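Local coordinates for protein lovastatin nonaketide synthase, polyketide synthase component (Aspergillus terreus, PDB 7CPX) that builds the nonaketide backbone of lovastatin from malonyl-CoA as an iterative, multidomain polyketide synthase, working with the partner protein LovC, at residues 209-214 with 242-247; 63-68 with 215-220. The protein carries 2 engineered substitutions. All coordinates share one frame; numbering follows the deposited sequence.

Interaction 1. Residues 209-214 with 242-247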
# COMPACT_ATOMS: atom_id res chain seq x y z
N ASN A 209 5.41 -29.67 -16.51
CA ASN A 209 5.67 -29.00 -15.25
C ASN A 209 6.62 -27.85 -15.52
O ASN A 209 7.68 -28.04 -16.11
CB ASN A 209 6.28 -29.94 -14.21
CG ASN A 209 6.75 -29.21 -12.97
OD1 ASN A 209 5.98 -28.95 -12.06
ND2 ASN A 209 8.04 -28.89 -12.93
N LEU A 210 6.23 -26.65 -15.10
CA LEU A 210 7.01 -25.45 -15.36
C LEU A 210 7.13 -24.63 -14.09
O LEU A 210 6.27 -24.67 -13.21
CB LEU A 210 6.38 -24.61 -16.47
CG LEU A 210 6.36 -25.27 -17.85
CD1 LEU A 210 5.69 -24.36 -18.85
CD2 LEU A 210 7.77 -25.60 -18.31
N ILE A 211 8.22 -23.87 -14.02
CA ILE A 211 8.52 -23.02 -12.88
C ILE A 211 8.33 -21.57 -13.29
O ILE A 211 9.25 -20.92 -13.79
CB ILE A 211 9.95 -23.28 -12.37
CG1 ILE A 211 10.01 -24.65 -11.68
CG2 ILE A 211 10.38 -22.19 -11.42
CD1 ILE A 211 11.39 -25.24 -11.61
N LEU A 212 7.11 -21.06 -13.09
CA LEU A 212 6.77 -19.70 -13.45
C LEU A 212 6.47 -18.82 -12.25
O LEU A 212 6.47 -17.59 -12.39
CB LEU A 212 5.56 -19.69 -14.39
CG LEU A 212 5.57 -20.74 -15.51
CD1 LEU A 212 4.20 -20.89 -16.12
CD2 LEU A 212 6.59 -20.36 -16.57
N GLY A 213 6.21 -19.41 -11.09
CA GLY A 213 5.91 -18.66 -9.90
C GLY A 213 6.37 -19.38 -8.65
O GLY A 213 6.64 -20.59 -8.65
N PRO A 214 6.47 -18.64 -7.54
CA PRO A 214 6.91 -19.26 -6.29
C PRO A 214 5.84 -20.07 -5.60
O PRO A 214 6.15 -20.77 -4.62
CB PRO A 214 7.31 -18.05 -5.44
CG PRO A 214 6.41 -16.96 -5.92
CD PRO A 214 6.21 -17.20 -7.39
N TYR A 242 12.98 -33.29 -2.97
CA TYR A 242 13.12 -33.40 -4.42
C TYR A 242 13.27 -32.01 -5.02
O TYR A 242 12.61 -31.06 -4.59
CB TYR A 242 11.93 -34.12 -5.05
CG TYR A 242 10.61 -33.39 -4.97
CD1 TYR A 242 10.30 -32.38 -5.87
CD2 TYR A 242 9.67 -33.72 -4.01
CE1 TYR A 242 9.09 -31.72 -5.81
CE2 TYR A 242 8.46 -33.06 -3.94
CZ TYR A 242 8.18 -32.06 -4.84
OH TYR A 242 6.97 -31.40 -4.78
N ALA A 243 14.15 -31.90 -6.01
CA ALA A 243 14.38 -30.64 -6.70
C ALA A 243 13.40 -30.52 -7.86
O ALA A 243 13.34 -31.39 -8.73
CB ALA A 243 15.82 -30.57 -7.22
N ARG A 244 12.62 -29.44 -7.85
CA ARG A 244 11.67 -29.21 -8.93
C ARG A 244 12.41 -29.06 -10.25
O ARG A 244 13.51 -28.50 -10.31
CB ARG A 244 10.84 -27.96 -8.65
CG ARG A 244 9.80 -28.14 -7.56
CD ARG A 244 9.01 -26.86 -7.33
NE ARG A 244 8.62 -26.24 -8.59
CZ ARG A 244 7.68 -26.71 -9.40
NH1 ARG A 244 7.00 -27.81 -9.10
NH2 ARG A 244 7.42 -26.07 -10.53
N GLY A 245 11.81 -29.56 -11.31
CA GLY A 245 12.39 -29.46 -12.64
C GLY A 245 11.35 -29.04 -13.65
O GLY A 245 10.19 -29.45 -13.58
N GLU A 246 11.77 -28.22 -14.60
CA GLU A 246 10.91 -27.79 -15.69
C GLU A 246 11.07 -28.76 -16.85
O GLU A 246 12.16 -28.92 -17.40
CB GLU A 246 11.26 -26.38 -16.15
CG GLU A 246 10.89 -25.29 -15.18
CD GLU A 246 10.89 -23.93 -15.85
OE1 GLU A 246 11.59 -23.77 -16.87
OE2 GLU A 246 10.18 -23.03 -15.37
N ALA A 247 9.97 -29.40 -17.24
CA ALA A 247 10.00 -30.32 -18.36
C ALA A 247 8.62 -30.40 -18.99
O ALA A 247 7.61 -30.42 -18.29
CB ALA A 247 10.47 -31.71 -17.92
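Asn-209 and Ala-247 form an antiparallel hydrogen-bonded pair: Asn-209 N gives to Ala-247 O and Ala-247 N to Asn-209 O, both at 2.9 Å. With CG turned anti to the backbone N (chi1 171°), the amide of Asn-209 reaches Arg-244, its plane 65° from the guanidinium. OD1 takes a weak hydrogen bond from Arg-244 NH1 at 3.3 Å, but its stronger partner is the Thr-133 hydroxyl, a double role that suits an amide oxygen. Next, Leu-210 sends its hydrocarbon end toward helix 97-113, but its carbonyl O lies at the guanidinium edge, 3.2 Å from Arg-244 NH2. The branched alkyl chain of Ile-211 packs on the aliphatic parts of its neighbours, CD1 lying 3.6 Å from Glu-246 CG and near Arg-244 CB, while CG1 lies obliquely by the guanidinium. Its backbone N points to Glu-246 OE2, which also pairs with Arg-48, although the position of that oxygen, and so of both bonds, is doubtful; OE1 is hydrogen-bonded to Leu-73 N. Arg-244, bent at chi3 (44°), thus holds its charge among carbonyl and amide oxygens, in cation-pi contact with Phe-217 and weakly paired with Glu-369. Its side chain is about 6 Å from that of His-367, a predicted catalytic residue, which places this strand-end junction beside the active site of a thiolase-fold ketosynthase.

Interaction 2. Residues 63-68 with 215-220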
# COMPACT_ATOMS: atom_id res chain seq x y z
N GLY A 63 5.77 -17.84 3.63
CA GLY A 63 5.98 -17.21 2.34
C GLY A 63 7.40 -17.29 1.83
O GLY A 63 7.88 -16.34 1.19
N ARG A 64 8.08 -18.40 2.08
CA ARG A 64 9.44 -18.60 1.62
C ARG A 64 9.60 -20.03 1.13
O ARG A 64 8.75 -20.90 1.39
CB ARG A 64 10.48 -18.31 2.71
CG ARG A 64 10.34 -16.97 3.39
CD ARG A 64 10.73 -15.80 2.50
NE ARG A 64 10.72 -14.55 3.25
CZ ARG A 64 11.73 -14.11 3.99
NH1 ARG A 64 12.88 -14.78 4.06
NH2 ARG A 64 11.59 -12.98 4.68
N THR A 65 10.70 -20.29 0.43
CA THR A 65 11.04 -21.62 -0.03
C THR A 65 12.51 -21.88 0.25
O THR A 65 13.35 -21.01 -0.01
CB THR A 65 10.75 -21.78 -1.53
OG1 THR A 65 11.08 -23.12 -1.94
CG2 THR A 65 11.57 -20.79 -2.34
N ASN A 66 12.82 -23.06 0.78
CA ASN A 66 14.19 -23.43 1.08
C ASN A 66 14.91 -24.04 -0.12
O ASN A 66 16.09 -24.38 -0.01
CB ASN A 66 14.23 -24.41 2.25
CG ASN A 66 13.44 -25.68 1.98
OD1 ASN A 66 12.58 -25.71 1.10
ND2 ASN A 66 13.72 -26.73 2.74
N ALA A 67 14.23 -24.18 -1.26
CA ALA A 67 14.80 -24.77 -2.47
C ALA A 67 14.95 -23.69 -3.52
O ALA A 67 14.07 -23.52 -4.38
CB ALA A 67 13.92 -25.91 -2.98
N PRO A 68 16.05 -22.92 -3.51
CA PRO A 68 16.25 -21.88 -4.52
C PRO A 68 16.82 -22.39 -5.84
O PRO A 68 17.22 -21.56 -6.67
CB PRO A 68 17.24 -20.94 -3.83
CG PRO A 68 18.06 -21.84 -2.99
CD PRO A 68 17.13 -22.93 -2.51
N MET A 215 4.59 -20.01 -6.07
CA MET A 215 3.49 -20.71 -5.42
C MET A 215 3.85 -22.15 -5.10
O MET A 215 3.79 -22.58 -3.94
CB MET A 215 2.24 -20.67 -6.31
CG MET A 215 1.84 -19.34 -6.95
SD MET A 215 1.32 -18.08 -5.77
CE MET A 215 -0.15 -18.85 -5.08
N THR A 216 4.23 -22.91 -6.13
CA THR A 216 4.56 -24.31 -5.93
C THR A 216 5.75 -24.47 -4.98
O THR A 216 5.74 -25.34 -4.11
CB THR A 216 4.86 -24.98 -7.28
OG1 THR A 216 5.11 -26.39 -7.14
CG2 THR A 216 5.87 -24.23 -8.17
N PHE A 217 6.78 -23.63 -5.14
CA PHE A 217 7.95 -23.74 -4.29
C PHE A 217 7.58 -23.51 -2.83
O PHE A 217 7.97 -24.29 -1.95
CB PHE A 217 9.02 -22.75 -4.73
CG PHE A 217 9.75 -23.17 -5.97
CD1 PHE A 217 9.24 -22.85 -7.22
CD2 PHE A 217 10.93 -23.88 -5.90
CE1 PHE A 217 9.90 -23.23 -8.36
CE2 PHE A 217 11.59 -24.27 -7.05
CZ PHE A 217 11.08 -23.94 -8.28
N VAL A 218 6.83 -22.45 -2.55
CA VAL A 218 6.45 -22.14 -1.18
C VAL A 218 5.58 -23.26 -0.62
O VAL A 218 5.78 -23.71 0.52
CB VAL A 218 5.74 -20.78 -1.11
CG1 VAL A 218 5.26 -20.51 0.31
CG2 VAL A 218 6.67 -19.68 -1.57
N LEU A 219 4.60 -23.72 -1.40
CA LEU A 219 3.71 -24.77 -0.92
C LEU A 219 4.48 -26.03 -0.57
O LEU A 219 4.32 -26.59 0.52
CB LEU A 219 2.65 -25.06 -1.99
CG LEU A 219 1.61 -23.96 -2.23
CD1 LEU A 219 0.85 -24.23 -3.51
CD2 LEU A 219 0.66 -23.87 -1.05
N GLU A 220 5.34 -26.50 -1.49
CA GLU A 220 6.08 -27.73 -1.24
C GLU A 220 7.07 -27.57 -0.10
O GLU A 220 7.24 -28.48 0.71
CB GLU A 220 6.79 -28.17 -2.51
CG GLU A 220 5.91 -28.89 -3.53
CD GLU A 220 4.75 -28.06 -4.02
OE1 GLU A 220 4.19 -27.27 -3.23
OE2 GLU A 220 4.39 -28.18 -5.21
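Thr-65 lies against Phe-217 and Val-218 where a loop of the ketosynthase, a thiolase-fold domain, packs along helix 214-222. This is the tight part of a wholly buried contact. The CA atoms of Thr-65 and Val-218 are 4.8 Å apart, and Thr-65 CB sits 3.8 Å from Phe-217 CB. A small, branched residue suits such closeness: the methyl CG2 packs on Phe-217 CB, while the hydroxyl meets the ring at its edge. Val-218, likewise short and branched, spreads both methyls around Arg-64 O, with CG1 also 3.9 Å from Gly-63 CA. Gly-63 adopts a positive phi of 59°, a shape easy for a residue without a side chain, and it brings bare backbone against the valine.

Side-chain contact is sparser at Ala-67 and Arg-64. Ala-67 aims its methyl at the helix but comes no nearer with it than 4.6 Å to Phe-217; its closest approach is through the carbonyl, Ala-67 O lying obliquely 3.5 Å from Phe-217 CD2. The ring also meets Phe-49 and, in a cation-pi contact, Arg-244. Arg-64 turns its long side chain away from the helix toward Pro-952, although its carbonyl O accepts a hydrogen bond from Lys-222. The helix also packs on the second subunit, Val-218 on its Leu-144.

With chi1 at -179°, Thr-65 OG1 swings to the helix side, donating a weak hydrogen bond to Phe-217 O at 3.3 Å and accepting another weak one, in the manner of an ST turn, from Ala-67 N at 3.4 Å.

In the fold
The centres of interactions 1 and 2 lie 11 Å apart within the ketosynthase, and their segments alternate along the chain: 63-68, 209-214, 215-220, 242-247. Residues 209-214 leave strand 203-209 and run directly into helix 214-222, so the chain passes from the first contact into the second without a break; 242-247 then leads into strand 247-255, the neighbour of 203-209 in the central sheet. The two contacts also touch directly, Ile-211 meeting Phe-217 and Arg-244 meeting Thr-216. Helix 214-222 therefore lies between the loop 63-68, the predicted catalytic region and the second subunit, consistent with a dimer interface built close to the active site.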